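Local coordinates for protein beta-L-arabinobiosidase (Bacteroides thetaiotaomicron, PDB 5MQR) that probably hydrolyses glycosidic bonds of plant pectin, acting as a multidomain glycoside hydrolase with likely beta-L-arabinobiosidase and perhaps sialidase activity, at residues A[651-654]-A[655-659]. Residues are numbered along the deposited sequence; the frame is centred on the assembly and turned at random.
Sequences SEWM and EENIP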
ATOM      1  N   SER A 651     -22.492   2.335 -14.106  1.00 24.03           N
ATOM      2  CA  SER A 651     -21.069   2.443 -13.734  1.00 24.07           C
ATOM      3  C   SER A 651     -20.872   3.630 -12.818  1.00 24.25           C
ATOM      4  O   SER A 651     -20.180   3.544 -11.837  1.00 23.66           O
ATOM      5  CB  SER A 651     -20.165   2.596 -14.970  1.00 23.85           C
ATOM      6  OG  SER A 651     -18.788   2.502 -14.612  1.00 23.05           O
ATOM      7  N   GLU A 652     -21.497   4.736 -13.157  1.00 26.46           N
ATOM      8  CA  GLU A 652     -21.441   5.957 -12.330  1.00 28.37           C
ATOM      9  C   GLU A 652     -22.056   5.709 -10.945  1.00 26.80           C
ATOM     10  O   GLU A 652     -21.455   6.071  -9.917  1.00 26.11           O
ATOM     11  CB  GLU A 652     -22.129   7.131 -13.038  1.00 31.07           C
ATOM     12  CG  GLU A 652     -22.256   8.400 -12.199  1.00 35.00           C
ATOM     13  CD  GLU A 652     -22.802   9.588 -13.004  1.00 39.72           C
ATOM     14  OE1 GLU A 652     -23.816   9.430 -13.727  1.00 42.37           O
ATOM     15  OE2 GLU A 652     -22.205  10.692 -12.916  1.00 43.79           O
ATOM     16  N   TRP A 653     -23.235   5.089 -10.922  1.00 25.16           N
ATOM     17  CA  TRP A 653     -23.860   4.696  -9.672  1.00 24.52           C
ATOM     18  C   TRP A 653     -22.933   3.789  -8.849  1.00 23.39           C
ATOM     19  O   TRP A 653     -22.808   3.989  -7.645  1.00 22.80           O
ATOM     20  CB  TRP A 653     -25.212   4.029  -9.927  1.00 24.48           C
ATOM     21  CG  TRP A 653     -25.926   3.574  -8.669  1.00 24.54           C
ATOM     22  CD1 TRP A 653     -26.854   4.274  -7.940  1.00 25.32           C
ATOM     23  CD2 TRP A 653     -25.753   2.327  -8.000  1.00 23.68           C
ATOM     24  NE1 TRP A 653     -27.276   3.520  -6.867  1.00 25.25           N
ATOM     25  CE2 TRP A 653     -26.606   2.328  -6.878  1.00 24.21           C
ATOM     26  CE3 TRP A 653     -24.956   1.212  -8.239  1.00 23.25           C
ATOM     27  CZ2 TRP A 653     -26.687   1.261  -6.010  1.00 24.08           C
ATOM     28  CZ3 TRP A 653     -25.045   0.141  -7.374  1.00 23.57           C
ATOM     29  CH2 TRP A 653     -25.904   0.174  -6.272  1.00 23.71           C
HETATM   30  N   MSE A 654     -22.287   2.816  -9.486  1.00 23.27           N
HETATM   31  CA  MSE A 654     -21.379   1.904  -8.758  1.00 23.86           C
HETATM   32  C   MSE A 654     -20.232   2.679  -8.156  1.00 23.91           C
HETATM   33  O   MSE A 654     -19.906   2.506  -6.982  1.00 22.99           O
HETATM   34  CB  MSE A 654     -20.856   0.769  -9.657  1.00 24.40           C
HETATM   35  CG  MSE A 654     -21.929  -0.297  -9.870  1.00 25.76           C
HETATM   36 SE   MSE A 654     -21.566  -1.384 -11.471  1.00 28.52          SE
HETATM   37  CE  MSE A 654     -20.149  -2.479 -10.667  1.00 27.04           C
ATOM     38  N   GLU A 655     -19.620   3.554  -8.949  1.00 24.56           N
ATOM     39  CA  GLU A 655     -18.508   4.361  -8.477  1.00 26.42           C
ATOM     40  C   GLU A 655     -18.865   5.177  -7.210  1.00 26.59           C
ATOM     41  O   GLU A 655     -18.050   5.292  -6.309  1.00 26.87           O
ATOM     42  CB  GLU A 655     -17.998   5.279  -9.595  1.00 27.65           C
ATOM     43  CG  GLU A 655     -16.730   6.019  -9.216  1.00 29.76           C
ATOM     44  CD  GLU A 655     -16.174   6.956 -10.297  1.00 31.16           C
ATOM     45  OE1 GLU A 655     -16.854   7.310 -11.291  1.00 32.22           O
ATOM     46  OE2 GLU A 655     -15.023   7.366 -10.105  1.00 33.72           O
ATOM     47  N   GLU A 656     -20.082   5.707  -7.147  1.00 28.16           N
ATOM     48  CA  GLU A 656     -20.596   6.442  -5.965  1.00 29.73           C
ATOM     49  C   GLU A 656     -20.903   5.548  -4.769  1.00 28.04           C
ATOM     50  O   GLU A 656     -20.790   6.000  -3.648  1.00 28.44           O
ATOM     51  CB  GLU A 656     -21.908   7.198  -6.293  1.00 32.51           C
ATOM     52  CG  GLU A 656     -21.723   8.523  -7.000  1.00 35.32           C
ATOM     53  CD  GLU A 656     -22.966   9.037  -7.756  1.00 38.15           C
ATOM     54  OE1 GLU A 656     -24.116   8.605  -7.460  1.00 39.72           O
ATOM     55  OE2 GLU A 656     -22.784   9.885  -8.678  1.00 39.86           O
ATOM     56  N   ASN A 657     -21.321   4.307  -5.007  1.00 26.37           N
ATOM     57  CA  ASN A 657     -21.919   3.488  -3.959  1.00 25.58           C
ATOM     58  C   ASN A 657     -21.179   2.267  -3.498  1.00 24.33           C
ATOM     59  O   ASN A 657     -21.366   1.881  -2.362  1.00 23.65           O
ATOM     60  CB  ASN A 657     -23.324   3.109  -4.376  1.00 26.19           C
ATOM     61  CG  ASN A 657     -24.257   4.268  -4.255  1.00 27.73           C
ATOM     62  OD1 ASN A 657     -24.686   4.593  -3.151  1.00 28.21           O
ATOM     63  ND2 ASN A 657     -24.514   4.956  -5.370  1.00 28.20           N
ATOM     64  N   ILE A 658     -20.352   1.641  -4.332  1.00 23.44           N
ATOM     65  CA  ILE A 658     -19.835   0.344  -3.935  1.00 22.65           C
ATOM     66  C   ILE A 658     -18.479   0.356  -3.252  1.00 22.46           C
ATOM     67  O   ILE A 658     -17.580   1.088  -3.669  1.00 22.12           O
ATOM     68  CB  ILE A 658     -19.892  -0.691  -5.064  1.00 22.70           C
ATOM     69  CG1 ILE A 658     -18.967  -0.393  -6.235  1.00 22.92           C
ATOM     70  CG2 ILE A 658     -21.326  -0.840  -5.553  1.00 23.24           C
ATOM     71  CD1 ILE A 658     -18.657  -1.648  -7.023  1.00 22.82           C
ATOM     72  N   PRO A 659     -18.325  -0.463  -2.186  1.00 21.99           N
ATOM     73  CA  PRO A 659     -16.968  -0.773  -1.786  1.00 21.96           C
ATOM     74  C   PRO A 659     -16.251  -1.451  -2.944  1.00 21.61           C
ATOM     75  O   PRO A 659     -16.896  -2.090  -3.802  1.00 21.73           O
ATOM     76  CB  PRO A 659     -17.147  -1.724  -0.582  1.00 22.07           C
ATOM     77  CG  PRO A 659     -18.518  -1.422  -0.069  1.00 22.35           C
ATOM     78  CD  PRO A 659     -19.310  -1.104  -1.299  1.00 22.17           C
TER
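The carbonyl oxygen of Met654, a selenomethionine, takes two backbone N-H groups at the C-terminal end of helix 647-657. Ile658 N binds this O at 2.8 Å in the carbonyl plane, while Asn657 N, 3.0 Å from the same O, sits above that plane. Ile658 is the first residue to leave helical geometry, and the chain then runs into strand 660-662. Asn657 suits the last turn because its amide can serve a carbonyl that the ending helix grips poorly: Asn657 ND2 donates to Trp653 O at 3.0 Å, nearly in its own amide plane, whereas the Asn657 N bond to that oxygen is weak. With CG anti to the backbone N (chi1 179°), Trp653 lays its indole over this amide, Asn657 ND2 standing 3.4 Å above the ring plane and Asn657 CB making a CH-pi contact over the six-membered ring of Trp653. Replacing Trp653 with an alanine would probably strip the Asn657 amide of its flat cover and leave a gap beside Tyr727, which meets the indole edge-to-face. On the exposed flank, Glu652 and Glu656 lie side by side, and Lys614 bridges both, which probably offsets their like charges. Apolar side chains suit the buried flank, where Met654 packs on Trp677 and Ile658 on Tyr673 of helix 666-680: Met654, its chain turned about the CG-SE bond (chi3 77°), brings CE to 4.0 Å from Ile658 CD1.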